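Local coordinates for hypothetical protein (Ruminococcus gnavus, PDB 4QAN) that is of unknown function but adopts a cystatin-like fold, as a divergent member of the NTF2-like superfamily, and can bind a metal ion, at residues Phe228-Ala231 against Ile232-Asp236; Ala97-Glu100 against Gln101-Leu105. All blocks are in the same frame, centred on the assembly; numbering follows the deposited sequence. Where two conformers were deposited one is given.

Contact 1. Residues Phe228-Ala231 against Ile232-Asp236; sequences FIYA and IEKGD
Phe228 and Ile232 meet one turn apart on the buried side of a helix that is about to end. The tip of Ile232 sits over one face of the Phe228 ring, toward its rim. This is a CH-pi contact, with CD1 of Ile232 4.1 Å from the centroid of the Phe228 ring. CD1 of Ile229, also buried, reaches the same Ile232 methyl at 4.1 Å. Tyr230 and Lys234 lie on the solvent side, where the lysine chain only rests against one face of the ring. Tyr230 holds CG anti to its backbone N (chi1 177°), which swings the ring toward the C-terminal end of the helix. Lys234 bends at chi2 and chi3. Its CG lies over the face, offset toward the rim, 3.7 Å from the centroid of the Tyr230 ring, while CD and CE follow on past CZ to OH. Glu233 stretches back instead, and its OE1 comes to 3.6 Å from CD1 of Tyr230, with carboxylate and ring planes 78° apart.

The backbone closes in a Schellman motif. Ile232 N and Glu233 N bond to Phe228 O and Ile229 O. Asp236 N then reaches back to Ala231 O at 2.7 Å, and Gly235 takes positive phi (76°) to make the turn.

Asp236 sits at the N-cap position of helix 237-242. Its side chain makes no capping bond, and OD1 bonds to Gly1 N instead. Helix 254-275 covers Phe228 and Ile232 through Met270, helix 237-242 packs Ala240 on Phe228 and Ala231, and strand 305-314 touches Ile232 through Leu305.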
# COMPACT_ATOMS: atom_id res chain seq x y z
N PHE A 228 -7.09 16.31 -9.45
CA PHE A 228 -6.69 15.45 -8.34
C PHE A 228 -7.74 15.48 -7.21
O PHE A 228 -8.24 14.45 -6.79
CB PHE A 228 -5.32 15.91 -7.84
CG PHE A 228 -4.85 15.27 -6.55
CD1 PHE A 228 -4.40 13.96 -6.53
CD2 PHE A 228 -4.79 16.01 -5.38
CE1 PHE A 228 -3.93 13.39 -5.36
CE2 PHE A 228 -4.31 15.44 -4.21
CZ PHE A 228 -3.89 14.12 -4.20
N ILE A 229 -8.11 16.69 -6.78
CA ILE A 229 -9.17 16.84 -5.78
C ILE A 229 -10.54 16.36 -6.28
O ILE A 229 -11.32 15.81 -5.52
CB ILE A 229 -9.23 18.30 -5.25
CG1 ILE A 229 -7.91 18.62 -4.52
CG2 ILE A 229 -10.44 18.54 -4.37
CD1 ILE A 229 -7.54 17.69 -3.37
N TYR A 230 -10.83 16.53 -7.56
CA TYR A 230 -12.08 16.03 -8.12
C TYR A 230 -12.13 14.50 -8.05
O TYR A 230 -13.16 13.92 -7.72
CB TYR A 230 -12.26 16.49 -9.57
CG TYR A 230 -13.52 15.96 -10.25
CD1 TYR A 230 -14.78 16.41 -9.88
CD2 TYR A 230 -13.44 14.99 -11.28
CE1 TYR A 230 -15.93 15.93 -10.50
CE2 TYR A 230 -14.58 14.50 -11.90
CZ TYR A 230 -15.82 14.97 -11.52
OH TYR A 230 -16.96 14.50 -12.13
N ALA A 231 -11.01 13.86 -8.38
CA ALA A 231 -10.89 12.41 -8.23
C ALA A 231 -11.20 11.92 -6.80
O ALA A 231 -11.93 10.94 -6.59
CB ALA A 231 -9.50 11.96 -8.64
N ILE A 232 -10.65 12.63 -5.82
CA ILE A 232 -10.91 12.35 -4.41
C ILE A 232 -12.40 12.49 -4.07
O ILE A 232 -12.99 11.60 -3.45
CB ILE A 232 -10.01 13.24 -3.51
CG1 ILE A 232 -8.56 12.72 -3.61
CG2 ILE A 232 -10.48 13.22 -2.06
CD1 ILE A 232 -7.48 13.59 -2.99
N GLU A 233 -13.01 13.58 -4.55
CA GLU A 233 -14.43 13.83 -4.35
C GLU A 233 -15.30 12.71 -4.90
O GLU A 233 -16.33 12.38 -4.31
CB GLU A 233 -14.84 15.15 -5.01
CG GLU A 233 -14.19 16.40 -4.43
CD GLU A 233 -14.35 17.61 -5.31
OE1 GLU A 233 -14.81 17.45 -6.45
OE2 GLU A 233 -14.03 18.74 -4.86
N LYS A 234 -14.89 12.14 -6.04
CA LYS A 234 -15.67 11.12 -6.74
C LYS A 234 -15.30 9.68 -6.39
O LYS A 234 -15.91 8.73 -6.90
CB LYS A 234 -15.52 11.29 -8.26
CG LYS A 234 -15.85 12.69 -8.78
CD LYS A 234 -17.30 13.08 -8.59
CE LYS A 234 -18.18 12.30 -9.56
NZ LYS A 234 -19.39 13.09 -9.89
N GLY A 235 -14.29 9.51 -5.55
CA GLY A 235 -13.83 8.19 -5.16
C GLY A 235 -12.99 7.52 -6.24
O GLY A 235 -12.91 6.29 -6.27
N ASP A 236 -12.37 8.31 -7.11
CA ASP A 236 -11.53 7.78 -8.18
C ASP A 236 -10.05 7.81 -7.72
O ASP A 236 -9.22 8.51 -8.29
CB ASP A 236 -11.73 8.58 -9.49
CG ASP A 236 -13.03 8.21 -10.25
OD1 ASP A 236 -13.63 7.17 -9.94
OD2 ASP A 236 -13.44 8.97 -11.17

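Contact 2. Residues Ala97-Glu100 against Gln101-Leu105; sequences AYIE and QFEEL
Regular i to i+4 bonds carry the backbone here, four in a row, as from Gln101 N to Ala97 O (3.1 Å) and from Glu103 N to Ile99 O (2.8 Å).

Ile99 and Glu103 run side by side and point the same way. CG2 of Ile99 lies 3.5 Å from OE2 of Glu103, so the branch methyl lines the carboxylate. The Glu103 chain is extended beyond CG, and its other oxygen, OE1, makes a salt bridge to Lys258 NZ. Tyr98 and Gln101 also point the same way, but more loosely: CD1 of Tyr98 is 4.1 Å from OE1 of Gln101. Ring and amide planes stand 80° apart. The amide is held by outside bonds, OE1 to Leu173 N and NE2 to Ser172 OG, while Tyr98 OH bonds to His171 O. CB of Phe102 rests 3.4 Å from Ile99 O.

Glu100 and Glu104 pair with Lys96 and Lys174. The buried side chains reach different neighbours: Ile99 and Phe102 touch Leu43 of helix 43-48, and Ile99 also meets Leu257 of helix 254-275. Over residues 97-105 the helix is two-sided, with Tyr98, Ile99, Gln101, Phe102 and Leu105 buried and the glutamates partly exposed. It packs beside the antiparallel sheet whose strand 167-172 ends near Gln101, consistent with the helix-on-sheet plan of a cystatin-like fold.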
# COMPACT_ATOMS: atom_id res chain seq x y z
N ALA A 97 4.40 -3.14 0.57
CA ALA A 97 4.85 -3.91 1.73
C ALA A 97 5.29 -5.30 1.31
O ALA A 97 6.33 -5.77 1.77
CB ALA A 97 3.76 -3.99 2.80
N TYR A 98 4.54 -5.93 0.40
CA TYR A 98 4.92 -7.25 -0.13
C TYR A 98 6.21 -7.23 -0.98
O TYR A 98 7.01 -8.16 -0.91
CB TYR A 98 3.78 -7.88 -0.94
CG TYR A 98 2.69 -8.49 -0.08
CD1 TYR A 98 2.98 -9.48 0.83
CD2 TYR A 98 1.37 -8.06 -0.19
CE1 TYR A 98 2.00 -10.05 1.62
CE2 TYR A 98 0.36 -8.62 0.59
CZ TYR A 98 0.68 -9.61 1.50
OH TYR A 98 -0.29 -10.19 2.30
N ILE A 99 6.41 -6.17 -1.76
CA ILE A 99 7.63 -6.01 -2.54
C ILE A 99 8.82 -5.98 -1.60
O ILE A 99 9.83 -6.61 -1.85
CB ILE A 99 7.59 -4.76 -3.45
CG1 ILE A 99 6.56 -4.98 -4.57
CG2 ILE A 99 8.96 -4.52 -4.09
CD1 ILE A 99 6.13 -3.75 -5.34
N GLU A 100 8.67 -5.27 -0.49
CA GLU A 100 9.75 -5.16 0.47
C GLU A 100 10.05 -6.44 1.20
O GLU A 100 11.21 -6.74 1.46
CB GLU A 100 9.46 -4.04 1.44
CG GLU A 100 9.65 -2.72 0.74
CD GLU A 100 9.09 -1.58 1.51
OE1 GLU A 100 8.26 -1.83 2.40
OE2 GLU A 100 9.50 -0.43 1.21
N GLN A 101 9.03 -7.24 1.50
CA GLN A 101 9.26 -8.58 2.02
C GLN A 101 10.04 -9.38 0.99
O GLN A 101 11.05 -9.99 1.32
CB GLN A 101 7.96 -9.30 2.34
CG GLN A 101 7.20 -8.66 3.49
CD GLN A 101 6.33 -9.63 4.23
OE1 GLN A 101 5.76 -10.55 3.65
NE2 GLN A 101 6.23 -9.44 5.55
N PHE A 102 9.58 -9.35 -0.26
CA PHE A 102 10.23 -10.09 -1.33
C PHE A 102 11.70 -9.68 -1.45
O PHE A 102 12.58 -10.52 -1.46
CB PHE A 102 9.49 -9.85 -2.64
CG PHE A 102 10.03 -10.63 -3.80
CD1 PHE A 102 9.64 -11.94 -4.01
CD2 PHE A 102 10.93 -10.04 -4.68
CE1 PHE A 102 10.13 -12.65 -5.09
CE2 PHE A 102 11.43 -10.74 -5.76
CZ PHE A 102 11.02 -12.05 -5.96
N GLU A 103 11.94 -8.37 -1.52
CA GLU A 103 13.31 -7.86 -1.69
C GLU A 103 14.20 -8.23 -0.51
O GLU A 103 15.34 -8.68 -0.70
CB GLU A 103 13.29 -6.34 -1.91
CG GLU A 103 12.72 -5.93 -3.26
CD GLU A 103 12.55 -4.42 -3.41
OE1 GLU A 103 12.60 -3.70 -2.40
OE2 GLU A 103 12.36 -3.94 -4.55
N GLU A 104 13.68 -8.06 0.71
CA GLU A 104 14.42 -8.41 1.91
C GLU A 104 14.88 -9.89 1.92
O GLU A 104 16.07 -10.17 2.10
CB GLU A 104 13.60 -8.10 3.16
CG GLU A 104 14.34 -8.36 4.46
CD GLU A 104 13.55 -7.96 5.68
OE1 GLU A 104 12.54 -7.23 5.55
OE2 GLU A 104 13.95 -8.37 6.79
N LEU A 105 13.95 -10.82 1.70
CA LEU A 105 14.31 -12.25 1.66
C LEU A 105 15.27 -12.56 0.53
O LEU A 105 16.13 -13.43 0.67
CB LEU A 105 13.07 -13.15 1.49
CG LEU A 105 12.33 -13.63 2.74
CD1 LEU A 105 11.64 -12.47 3.46
CD2 LEU A 105 11.31 -14.69 2.34

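From the N terminus, the chain first meets contact 2, in the second half of helix 87-108. It then runs through the antiparallel sheet built on strands 116-122, 140-150, 153-164 and 167-172. Contact 1 follows at the end of helix 221-234, before helix 237-242. Each contact is local, contact 1 running over the helix end into the turn, so neither closes a long loop, and the two lie in series without nesting or crossing. The centres of contact 1 and contact 2 are about 30 Å apart, on opposite sides of the chain's centre. Helix 254-275 touches both: Pro254, Leu257 and Lys258 near its start meet contact 2, while Tyr263, Leu267 and Met270 further along meet contact 1.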